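Local coordinates for protein GH86A beta-porphyranase (Bacteroides plebeius, PDB 4AW7) that hydrolyses the sulfated red-seaweed polysaccharide porphyran at its beta-D-galactopyranose-(1->4)-alpha-L-galactopyranose-6-sulfate linkages, releasing mostly disaccharides, at residues 58-62 / 63-67; 112-115 / 116-120; 36-40 / 41-45; 156-159 / 160-164; 555-558 / 559-562. All blocks are in the same frame, centred on the assembly; numbering follows the deposited sequence.

How the contacts relate
Contacts 1 and 3 hold neighbouring elements of the parallel-stranded catalytic domain and touch: contact 3 reaches contact 1 through an arginine, and Gly66 N meets Phe44 O at 2.9 Å. Contacts 2 and 4 form a second pair, about 11 Å between centres, two loops that each lead into a helix and are tied by a glutamine side chain. Contact 5 stands apart in the C-terminal beta domain. Contact 1 lies at the surface and is mainly apolar, around a helix end; the other four are partly buried. A polar turn dominates contact 2, and contact 3 adds arginine-phenylalanine packing to its turn; a methionine-phenylalanine contact marks contact 4, and leucines around a phenylalanine mark contact 5.

Contact 1. Residues 58-62 / 63-67; sequences KFLAD and YQVGL
One face of the Tyr63 ring receives CE1 of Phe59, while Phe59 O lies at its edge, in the ring plane. The two rings are inclined by 30° and offset, with little overlap and centroids 4.9 Å from each other; the closest carbons are Phe59 CD1 and Tyr63 CD1, at 3.3 Å. Phe59 has CG anti to its backbone N (chi1 159°), and the far end of its ring, CZ, meets Val65 CG2 obliquely at 4.1 Å. This is the C-terminal end of helix 54-63 in a beta-alpha-beta unit, where the chain turns into strand 66-71 of the parallel sheet. Tyr63 N still makes the helical bond to Phe59 O, but Gln64 takes a positive phi, and Leu60 O then accepts a straight bond from Val65 N (3.0 Å, 164°), beside a weak one from Gln64 N. Leu60 follows the chain round: its CD2 packs on Val65 CG1 at 3.7 Å and its CD1 on Leu67 CD2 at 4.0 Å. Val65 and Tyr63 also rest on Phe362 of helix 359-365. On the outer side of the helix, Lys58 NZ bridges to the syn lone pair of Asp62 OD2, 2.9 Å away.

Contact 2. Residues 112-115 / 116-120; sequences QHIQ and GGIDV
Gly116 N donates to Gln115 OE1 at 2.8 Å, so the glutamine side chain folds back on the peptide that follows it. The bond lies in the plane of the side-chain carbonyl, on a lone pair, and the bend at chi2 (58°) is what swings the amide round to meet it. The same residue opens a type II beta turn, Gln115 to Ile118, closed by Ile118 N donating to Gln115 O at 3.2 Å. Gly117 occupies the turn position with positive phi, where a side chain would collide with Gly116 O. Gln115 is gripped from beyond the turn as well: OE1 also accepts from Thr157 N and NE2 donates to Gly155 O, which fixes the amide's rotation and ties this loop to the one leading into helix 160-179. Gln115 N, in contrast, is buried without a partner. Further out, Ile118 lays CG2 against the turn carbonyl, Gln115 O, while Ile114 CG1 and Ile118 CG2 approach loosely, at 4.4 Å; both isoleucines also rest on helix 160-179. The other branch of Ile118 runs back across the mouth of the turn, bringing CD1 to 3.8 Å from His113 O.

Contact 3. Residues 36-40 / 41-45; sequences SELDR and SKYFN
Arg40 turns one guanidinium face to the rim of the Phe44 ring, the planes 21° apart, with Phe44 CD2 over the centre of that face and 3.6 Å from Arg40 CZ. The two side chains run at about a right angle, and the bend at chi3 of Arg40 (57°) presents the guanidinium face to CD2. Arg40 CB touches the same ring at its edge, in plane, as does Leu38 CD2 at another point of the rim. The other branch of Leu38, CD1, meets Tyr43 CE2 obliquely at 4.0 Å. Asp39 reaches forward, its CG anti to the backbone N (chi1 -173°), and OD1 accepts from Ser41 OG at 2.7 Å, on the syn side but tilted out of the carboxylate plane, with a weak second bond from Ser41 N. Lys42 crosses Asp39 at about a right angle and lays its extended aliphatic chain beside the carboxylate, Lys42 CE 3.6 Å from Asp39 OD2. The backbone coils tightly here: Asp39 O accepts from Lys42 N, and Arg40 O from both Phe44 N and Tyr43 N. Phe44 then centres an inverse gamma turn as the chain enters strand 45-46 of the parallel sheet. Arg40 also binds the carbonyls of Val368, Trp365 and Gln64, and Lys42 NZ those of Leu311 and Gln308. Both cations thus bind backbone carbonyl oxygens; with Asp39 OD2 4.6 Å from Lys42 NZ, the carboxylate probably adds a modest electrostatic attraction without a salt bridge.

Contact 4. Residues 156-159 / 160-164; sequences FTVQ and GQAMR
The backbone kinks at Thr157, then runs extended through Val158 and Gln159 into the first turn of helix 160-179, where Met163 N donates to Gln159 O at 3.3 Å. Gly160 makes the bend with positive phi, at a point where a CB would clash with Gln159 O. Across this entry to the helix, Met163 and Phe156 form a Met-aromatic contact. The methyl does the touching: Met163 CE lies over one face of the Phe156 ring, toward the rim, 3.5 Å from Phe156 CD1 and 3.8 Å from the ring centroid, a CH-pi approach 25° off the normal. Met163 SD stands higher, 4.9 Å from the Phe156 centroid but almost exactly on the normal. The methyl gets there because the methionine side chain leaves the backbone with CG anti to the N (chi1 178°) and then bends at chi2 and chi3. With an alanine in place of Phe156, the methionine methyl would probably lose the flat surface it lies on and be freer to turn. The phenylalanine also leans on Val111 and Gln115, so the contact joins the helix start to the preceding loop and to the turn at 115-118. Val158 packs nearer the helix, Val158 CG1 being 3.6 Å from Ala162 CB. Its carbonyl oxygen lies against the methionine as well, Val158 O being 3.4 Å from Met163 CB and equally 3.4 Å from Met163 CE.

Contact 5. Residues 555-558 / 559-562; sequences FDIQ and LLKN
Leu559 N donates to Asp556 O at 2.9 Å, and one residue on Leu560 N repeats the bond to Ile557 O at the same length. These successive i to i+3 bonds make a short 3-10 turn linking strands 546-555 and 563-570 of the C-terminal beta domain. An Asx turn starts it: Asp556 OD1 accepts from Gln558 N at 3.0 Å, met from above the carboxylate plane. On the apolar side, Phe555 holds CG between its backbone N and carbonyl carbon (chi1 62°), which brings the ring over toward the two leucines. Leu560 comes in at the ring edge, in plane, CG 3.9 Å from Phe555 CE1 and CD2 close to both CE1 and CZ, the side chains running at about a right angle. Leu559 CD1 approaches the same ring obliquely, 4.2 Å from Phe555 CD1. All three side chains rest on Ile525 of strand 522-525, and Leu560 further on Val585 and Ala505, so the turn is packed between strands of two sheets. A serine instead of Leu560 would probably open a gap beside the ring edge and against Val585. At the far end a water donates to Gln558 O (2.8 Å) and to Leu560 O, and accepts from Lys561 NZ at 3.0 Å.

Contact 1. Residues 58-62 / 63-67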
# COMPACT_ATOMS: atom_id res chain seq x y z
N LYS A 58 5.94 -16.65 18.59
CA LYS A 58 6.40 -15.82 19.69
C LYS A 58 6.68 -14.39 19.20
O LYS A 58 6.31 -13.44 19.85
CB LYS A 58 7.63 -16.43 20.36
CG LYS A 58 8.20 -15.57 21.51
CD LYS A 58 9.44 -16.22 22.11
CE LYS A 58 10.49 -15.22 22.56
NZ LYS A 58 9.97 -14.26 23.56
N PHE A 59 7.36 -14.26 18.07
CA PHE A 59 7.63 -12.93 17.48
C PHE A 59 6.29 -12.18 17.27
O PHE A 59 6.18 -10.99 17.57
CB PHE A 59 8.37 -13.12 16.16
CG PHE A 59 8.25 -11.92 15.25
CD1 PHE A 59 9.10 -10.84 15.38
CD2 PHE A 59 7.28 -11.89 14.29
CE1 PHE A 59 8.94 -9.72 14.58
CE2 PHE A 59 7.14 -10.78 13.46
CZ PHE A 59 7.96 -9.71 13.62
N LEU A 60 5.29 -12.86 16.72
CA LEU A 60 4.03 -12.18 16.45
C LEU A 60 3.43 -11.59 17.71
O LEU A 60 2.89 -10.48 17.69
CB LEU A 60 3.02 -13.09 15.77
CG LEU A 60 3.42 -13.64 14.37
CD1 LEU A 60 2.46 -14.76 13.97
CD2 LEU A 60 3.44 -12.55 13.28
N ALA A 61 3.44 -12.36 18.79
CA ALA A 61 2.92 -11.85 20.07
C ALA A 61 3.79 -10.74 20.64
O ALA A 61 3.26 -9.73 21.10
CB ALA A 61 2.77 -13.01 21.09
N ASP A 62 5.09 -10.91 20.62
CA ASP A 62 6.04 -9.96 21.22
C ASP A 62 5.96 -8.61 20.50
O ASP A 62 6.08 -7.60 21.14
CB ASP A 62 7.48 -10.47 21.12
CG ASP A 62 7.82 -11.58 22.08
OD1 ASP A 62 7.07 -11.77 23.05
OD2 ASP A 62 8.87 -12.22 21.85
N TYR A 63 5.76 -8.62 19.18
CA TYR A 63 5.82 -7.39 18.39
C TYR A 63 4.46 -6.92 17.97
O TYR A 63 4.35 -5.85 17.36
CB TYR A 63 6.75 -7.57 17.21
CG TYR A 63 8.20 -7.62 17.61
CD1 TYR A 63 8.80 -8.79 18.00
CD2 TYR A 63 8.99 -6.50 17.51
CE1 TYR A 63 10.11 -8.86 18.36
CE2 TYR A 63 10.32 -6.55 17.86
CZ TYR A 63 10.88 -7.73 18.28
OH TYR A 63 12.21 -7.80 18.62
N GLN A 64 3.40 -7.69 18.23
CA GLN A 64 2.01 -7.35 17.91
C GLN A 64 1.76 -7.23 16.41
O GLN A 64 1.36 -6.18 15.89
CB GLN A 64 1.62 -6.06 18.64
CG GLN A 64 1.95 -6.15 20.11
CD GLN A 64 1.90 -4.81 20.81
OE1 GLN A 64 1.66 -3.71 20.20
NE2 GLN A 64 1.98 -4.90 22.14
N VAL A 65 2.05 -8.33 15.73
CA VAL A 65 2.09 -8.41 14.29
C VAL A 65 1.06 -9.45 13.81
O VAL A 65 0.84 -10.47 14.47
CB VAL A 65 3.53 -8.79 13.84
CG1 VAL A 65 3.64 -8.98 12.32
CG2 VAL A 65 4.46 -7.70 14.32
N GLY A 66 0.43 -9.20 12.66
CA GLY A 66 -0.55 -10.08 12.04
C GLY A 66 -0.05 -10.71 10.76
O GLY A 66 1.12 -10.57 10.35
N LEU A 67 -0.97 -11.44 10.14
CA LEU A 67 -0.70 -12.14 8.87
C LEU A 67 -1.54 -11.53 7.78
O LEU A 67 -2.53 -10.86 8.06
CB LEU A 67 -1.06 -13.63 9.03
CG LEU A 67 -0.45 -14.29 10.26
CD1 LEU A 67 -1.05 -15.71 10.33
CD2 LEU A 67 1.08 -14.29 10.28
O HOH W 1 3.26 -7.66 22.96

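Contact 2. Residues 112-115 / 116-120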
# COMPACT_ATOMS: atom_id res chain seq x y z
N GLN A 112 1.21 -25.40 -14.03
CA GLN A 112 0.45 -26.35 -13.22
C GLN A 112 -0.88 -25.82 -12.76
O GLN A 112 -1.76 -26.59 -12.37
CB GLN A 112 1.29 -26.79 -12.00
CG GLN A 112 2.52 -27.67 -12.34
CD GLN A 112 3.75 -26.92 -12.80
OE1 GLN A 112 3.87 -25.72 -12.62
NE2 GLN A 112 4.69 -27.64 -13.41
N HIS A 113 -1.03 -24.49 -12.81
CA HIS A 113 -2.19 -23.80 -12.31
C HIS A 113 -3.07 -23.20 -13.37
O HIS A 113 -4.28 -23.18 -13.23
CB HIS A 113 -1.77 -22.73 -11.29
CG HIS A 113 -0.97 -23.28 -10.15
ND1 HIS A 113 -0.14 -22.49 -9.39
CD2 HIS A 113 -0.89 -24.53 -9.64
CE1 HIS A 113 0.43 -23.25 -8.46
NE2 HIS A 113 0.01 -24.49 -8.61
N ILE A 114 -2.46 -22.59 -14.39
CA ILE A 114 -3.19 -22.01 -15.51
C ILE A 114 -2.43 -22.39 -16.79
O ILE A 114 -1.22 -22.55 -16.76
CB ILE A 114 -3.39 -20.49 -15.39
CG1 ILE A 114 -4.39 -19.96 -16.43
CG2 ILE A 114 -2.04 -19.74 -15.44
CD1 ILE A 114 -4.78 -18.50 -16.25
N GLN A 115 -3.16 -22.63 -17.88
CA GLN A 115 -2.54 -23.03 -19.14
C GLN A 115 -3.53 -22.77 -20.24
O GLN A 115 -4.73 -22.70 -20.03
CB GLN A 115 -2.14 -24.53 -19.09
CG GLN A 115 -1.49 -25.13 -20.34
CD GLN A 115 -0.23 -24.41 -20.75
OE1 GLN A 115 -0.29 -23.27 -21.22
NE2 GLN A 115 0.93 -25.07 -20.60
N GLY A 116 -3.02 -22.61 -21.46
CA GLY A 116 -3.91 -22.51 -22.61
C GLY A 116 -4.87 -23.69 -22.64
O GLY A 116 -4.50 -24.81 -22.32
N GLY A 117 -6.10 -23.39 -23.01
CA GLY A 117 -7.11 -24.42 -23.17
C GLY A 117 -7.88 -24.74 -21.91
O GLY A 117 -8.84 -25.50 -21.94
N ILE A 118 -7.48 -24.15 -20.79
CA ILE A 118 -8.18 -24.36 -19.52
C ILE A 118 -9.65 -23.96 -19.60
O ILE A 118 -10.01 -22.95 -20.21
CB ILE A 118 -7.45 -23.62 -18.35
CG1 ILE A 118 -7.92 -24.13 -17.00
CG2 ILE A 118 -7.55 -22.12 -18.50
CD1 ILE A 118 -7.01 -23.69 -15.86
N ASP A 119 -10.50 -24.76 -18.92
CA ASP A 119 -11.90 -24.46 -18.78
C ASP A 119 -12.03 -23.44 -17.63
O ASP A 119 -11.96 -23.79 -16.45
CB ASP A 119 -12.69 -25.75 -18.50
CG ASP A 119 -14.20 -25.51 -18.28
OD1 ASP A 119 -14.64 -24.38 -18.09
OD2 ASP A 119 -14.97 -26.52 -18.36
N VAL A 120 -12.18 -22.19 -17.99
CA VAL A 120 -12.20 -21.09 -17.05
C VAL A 120 -13.41 -21.16 -16.10
O VAL A 120 -13.30 -20.86 -14.91
CB VAL A 120 -12.21 -19.76 -17.84
CG1 VAL A 120 -12.44 -18.64 -16.97
CG2 VAL A 120 -10.89 -19.54 -18.61

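Contact 3. Residues 36-40 / 41-45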
# COMPACT_ATOMS: atom_id res chain seq x y z
N SER A 36 -11.55 6.59 12.35
CA SER A 36 -10.46 7.29 13.04
C SER A 36 -9.39 6.37 13.59
O SER A 36 -8.19 6.63 13.47
CB SER A 36 -11.00 8.19 14.17
OG SER A 36 -9.97 8.83 14.88
N GLU A 37 -9.82 5.29 14.26
CA GLU A 37 -8.88 4.36 14.88
C GLU A 37 -7.90 3.80 13.87
O GLU A 37 -8.30 3.34 12.80
CB GLU A 37 -9.65 3.21 15.51
CG GLU A 37 -10.49 3.51 16.73
CD GLU A 37 -9.74 3.54 18.04
OE1 GLU A 37 -8.52 3.29 18.08
OE2 GLU A 37 -10.40 3.81 19.08
N LEU A 38 -6.64 3.72 14.27
CA LEU A 38 -5.65 2.97 13.50
C LEU A 38 -5.98 1.49 13.55
O LEU A 38 -6.19 0.91 14.63
CB LEU A 38 -4.25 3.19 14.08
CG LEU A 38 -3.11 2.50 13.35
CD1 LEU A 38 -2.98 2.97 11.89
CD2 LEU A 38 -1.81 2.74 14.08
N ASP A 39 -6.04 0.85 12.39
CA ASP A 39 -6.24 -0.58 12.29
C ASP A 39 -4.86 -1.20 12.10
O ASP A 39 -4.34 -1.27 10.98
CB ASP A 39 -7.21 -0.95 11.16
CG ASP A 39 -7.56 -2.40 11.15
OD1 ASP A 39 -6.78 -3.18 11.71
OD2 ASP A 39 -8.63 -2.73 10.57
N ARG A 40 -4.26 -1.66 13.19
CA ARG A 40 -2.92 -2.23 13.09
C ARG A 40 -2.87 -3.40 12.12
O ARG A 40 -1.85 -3.60 11.46
CB ARG A 40 -2.41 -2.66 14.46
CG ARG A 40 -2.06 -1.52 15.40
CD ARG A 40 -1.50 -2.06 16.74
NE ARG A 40 -0.35 -2.91 16.55
CZ ARG A 40 0.90 -2.49 16.40
NH1 ARG A 40 1.20 -1.20 16.50
NH2 ARG A 40 1.87 -3.36 16.15
N SER A 41 -3.96 -4.20 12.06
CA SER A 41 -4.00 -5.36 11.19
C SER A 41 -3.95 -5.04 9.72
O SER A 41 -3.79 -5.93 8.90
CB SER A 41 -5.21 -6.21 11.49
OG SER A 41 -6.39 -5.70 10.87
N LYS A 42 -4.12 -3.77 9.36
CA LYS A 42 -3.97 -3.35 7.96
C LYS A 42 -2.54 -3.06 7.57
O LYS A 42 -2.28 -2.90 6.38
CB LYS A 42 -4.90 -2.16 7.64
CG LYS A 42 -6.37 -2.58 7.60
CD LYS A 42 -7.31 -1.47 7.23
CE LYS A 42 -8.75 -1.97 7.03
NZ LYS A 42 -9.61 -0.90 6.46
N TYR A 43 -1.62 -3.02 8.53
CA TYR A 43 -0.24 -2.54 8.33
C TYR A 43 0.85 -3.41 8.89
O TYR A 43 1.82 -3.72 8.20
CB TYR A 43 -0.09 -1.10 8.88
CG TYR A 43 -1.09 -0.16 8.29
CD1 TYR A 43 -0.99 0.24 6.94
CD2 TYR A 43 -2.20 0.27 8.99
CE1 TYR A 43 -1.95 1.03 6.36
CE2 TYR A 43 -3.17 1.07 8.41
CZ TYR A 43 -3.04 1.45 7.08
OH TYR A 43 -4.06 2.21 6.52
N PHE A 44 0.74 -3.74 10.18
CA PHE A 44 1.83 -4.39 10.90
C PHE A 44 1.71 -5.89 10.80
O PHE A 44 1.19 -6.56 11.72
CB PHE A 44 1.91 -3.85 12.34
CG PHE A 44 2.03 -2.35 12.38
CD1 PHE A 44 3.11 -1.73 11.75
CD2 PHE A 44 1.03 -1.55 12.89
CE1 PHE A 44 3.19 -0.34 11.69
CE2 PHE A 44 1.14 -0.18 12.84
CZ PHE A 44 2.23 0.40 12.24
N ASN A 45 2.11 -6.38 9.65
CA ASN A 45 1.98 -7.77 9.23
C ASN A 45 3.34 -8.23 8.72
O ASN A 45 4.19 -7.43 8.36
CB ASN A 45 0.94 -7.90 8.11
CG ASN A 45 -0.43 -7.44 8.55
OD1 ASN A 45 -0.90 -7.87 9.62
ND2 ASN A 45 -1.11 -6.57 7.78

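Contact 4. Residues 156-159 / 160-164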
# COMPACT_ATOMS: atom_id res chain seq x y z
N PHE A 156 3.87 -21.80 -21.55
CA PHE A 156 2.48 -21.51 -21.85
C PHE A 156 2.18 -21.70 -23.33
O PHE A 156 2.95 -21.24 -24.19
CB PHE A 156 2.15 -20.07 -21.44
CG PHE A 156 2.02 -19.85 -19.95
CD1 PHE A 156 1.29 -20.71 -19.15
CD2 PHE A 156 2.59 -18.73 -19.35
CE1 PHE A 156 1.13 -20.46 -17.78
CE2 PHE A 156 2.43 -18.50 -17.98
CZ PHE A 156 1.71 -19.35 -17.20
N THR A 157 1.04 -22.32 -23.61
CA THR A 157 0.61 -22.59 -25.00
C THR A 157 -0.20 -21.48 -25.60
O THR A 157 -0.52 -21.50 -26.80
CB THR A 157 -0.19 -23.90 -25.08
OG1 THR A 157 -1.35 -23.75 -24.25
CG2 THR A 157 0.69 -25.08 -24.63
N VAL A 158 -0.55 -20.49 -24.79
CA VAL A 158 -1.15 -19.22 -25.18
C VAL A 158 -0.29 -18.17 -24.48
O VAL A 158 0.06 -18.37 -23.30
CB VAL A 158 -2.64 -19.12 -24.72
CG1 VAL A 158 -3.27 -17.77 -25.01
CG2 VAL A 158 -3.44 -20.21 -25.38
N GLN A 159 0.07 -17.10 -25.19
CA GLN A 159 1.03 -16.13 -24.68
C GLN A 159 0.61 -14.72 -25.01
O GLN A 159 -0.43 -14.47 -25.65
CB GLN A 159 2.45 -16.45 -25.22
CG GLN A 159 3.02 -17.79 -24.77
CD GLN A 159 4.39 -18.01 -25.33
OE1 GLN A 159 4.66 -17.62 -26.47
NE2 GLN A 159 5.29 -18.54 -24.55
N GLY A 160 1.34 -13.75 -24.49
CA GLY A 160 1.11 -12.36 -24.85
C GLY A 160 -0.25 -11.86 -24.39
O GLY A 160 -0.77 -12.24 -23.34
N GLN A 161 -0.84 -10.97 -25.17
CA GLN A 161 -2.13 -10.39 -24.88
C GLN A 161 -3.19 -11.45 -24.66
O GLN A 161 -4.02 -11.33 -23.76
CB GLN A 161 -2.57 -9.45 -26.03
CG GLN A 161 -3.94 -8.75 -25.82
CD GLN A 161 -4.30 -7.72 -26.89
OE1 GLN A 161 -3.41 -7.05 -27.44
NE2 GLN A 161 -5.60 -7.58 -27.16
N ALA A 162 -3.21 -12.50 -25.49
CA ALA A 162 -4.20 -13.54 -25.32
C ALA A 162 -4.06 -14.21 -23.94
O ALA A 162 -5.07 -14.55 -23.34
CB ALA A 162 -4.08 -14.59 -26.48
N MET A 163 -2.85 -14.44 -23.47
CA MET A 163 -2.67 -14.99 -22.13
C MET A 163 -3.02 -13.99 -21.05
O MET A 163 -3.62 -14.39 -20.05
CB MET A 163 -1.26 -15.55 -21.94
CG MET A 163 -1.02 -16.09 -20.55
SD MET A 163 -2.23 -17.29 -19.96
CE MET A 163 -1.42 -18.86 -20.28
N ARG A 164 -2.69 -12.72 -21.22
CA ARG A 164 -3.17 -11.72 -20.21
C ARG A 164 -4.67 -11.76 -20.09
O ARG A 164 -5.22 -11.77 -18.99
CB ARG A 164 -2.77 -10.28 -20.56
CG ARG A 164 -1.29 -10.03 -20.40
CD ARG A 164 -0.85 -8.56 -20.64
NE ARG A 164 -0.88 -8.08 -22.05
CZ ARG A 164 0.06 -8.28 -22.99
NH1 ARG A 164 1.12 -9.03 -22.78
NH2 ARG A 164 -0.11 -7.81 -24.22

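Contact 5. Residues 555-558 / 559-562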
# COMPACT_ATOMS: atom_id res chain seq x y z
N PHE A 555 -4.74 24.40 -1.01
CA PHE A 555 -5.35 25.70 -1.25
C PHE A 555 -6.38 25.96 -0.16
O PHE A 555 -6.76 25.07 0.59
CB PHE A 555 -5.94 25.77 -2.67
CG PHE A 555 -7.03 24.78 -2.93
CD1 PHE A 555 -8.34 25.03 -2.55
CD2 PHE A 555 -6.76 23.54 -3.52
CE1 PHE A 555 -9.33 24.11 -2.77
CE2 PHE A 555 -7.75 22.63 -3.74
CZ PHE A 555 -9.04 22.90 -3.36
N ASP A 556 -6.87 27.19 -0.11
CA ASP A 556 -7.84 27.57 0.92
C ASP A 556 -9.17 26.87 0.68
O ASP A 556 -9.81 27.00 -0.37
CB ASP A 556 -8.01 29.10 0.90
CG ASP A 556 -8.66 29.64 2.15
OD1 ASP A 556 -9.50 28.96 2.74
OD2 ASP A 556 -8.33 30.81 2.50
N ILE A 557 -9.62 26.12 1.68
CA ILE A 557 -10.91 25.41 1.60
C ILE A 557 -12.06 26.32 1.27
O ILE A 557 -13.06 25.90 0.70
CB ILE A 557 -11.21 24.66 2.93
CG1 ILE A 557 -12.35 23.66 2.75
CG2 ILE A 557 -11.47 25.66 4.10
CD1 ILE A 557 -12.59 22.78 4.03
N GLN A 558 -11.92 27.60 1.63
CA GLN A 558 -12.94 28.57 1.40
C GLN A 558 -13.23 28.81 -0.09
O GLN A 558 -14.29 29.31 -0.46
CB GLN A 558 -12.63 29.87 2.21
CG GLN A 558 -12.43 29.66 3.79
CD GLN A 558 -13.64 29.06 4.47
OE1 GLN A 558 -14.75 29.17 3.97
NE2 GLN A 558 -13.44 28.40 5.66
N LEU A 559 -12.32 28.38 -0.98
CA LEU A 559 -12.58 28.41 -2.42
C LEU A 559 -13.58 27.38 -2.89
O LEU A 559 -14.11 27.47 -3.99
CB LEU A 559 -11.28 28.24 -3.22
CG LEU A 559 -10.24 29.35 -3.05
CD1 LEU A 559 -8.94 29.00 -3.79
CD2 LEU A 559 -10.79 30.70 -3.53
N LEU A 560 -13.81 26.34 -2.09
CA LEU A 560 -14.75 25.30 -2.45
C LEU A 560 -16.17 25.70 -2.09
O LEU A 560 -16.43 26.31 -1.05
CB LEU A 560 -14.42 23.97 -1.75
CG LEU A 560 -13.09 23.37 -2.15
CD1 LEU A 560 -12.81 22.13 -1.31
CD2 LEU A 560 -13.04 23.05 -3.64
N LYS A 561 -17.08 25.27 -2.93
CA LYS A 561 -18.52 25.41 -2.68
C LYS A 561 -19.15 24.08 -2.34
O LYS A 561 -18.64 23.00 -2.69
CB LYS A 561 -19.23 26.06 -3.88
CG LYS A 561 -18.69 27.48 -4.19
CD LYS A 561 -18.89 28.43 -2.94
CE LYS A 561 -18.65 29.89 -3.18
NZ LYS A 561 -18.77 30.68 -1.89
N ASN A 562 -20.32 24.12 -1.72
CA ASN A 562 -21.06 22.89 -1.49
C ASN A 562 -21.66 22.38 -2.79
O ASN A 562 -22.31 23.13 -3.51
CB ASN A 562 -22.16 23.14 -0.46
CG ASN A 562 -21.61 23.45 0.90
OD1 ASN A 562 -20.79 22.69 1.43
ND2 ASN A 562 -21.98 24.60 1.47
O HOH W 2 -17.02 29.31 0.13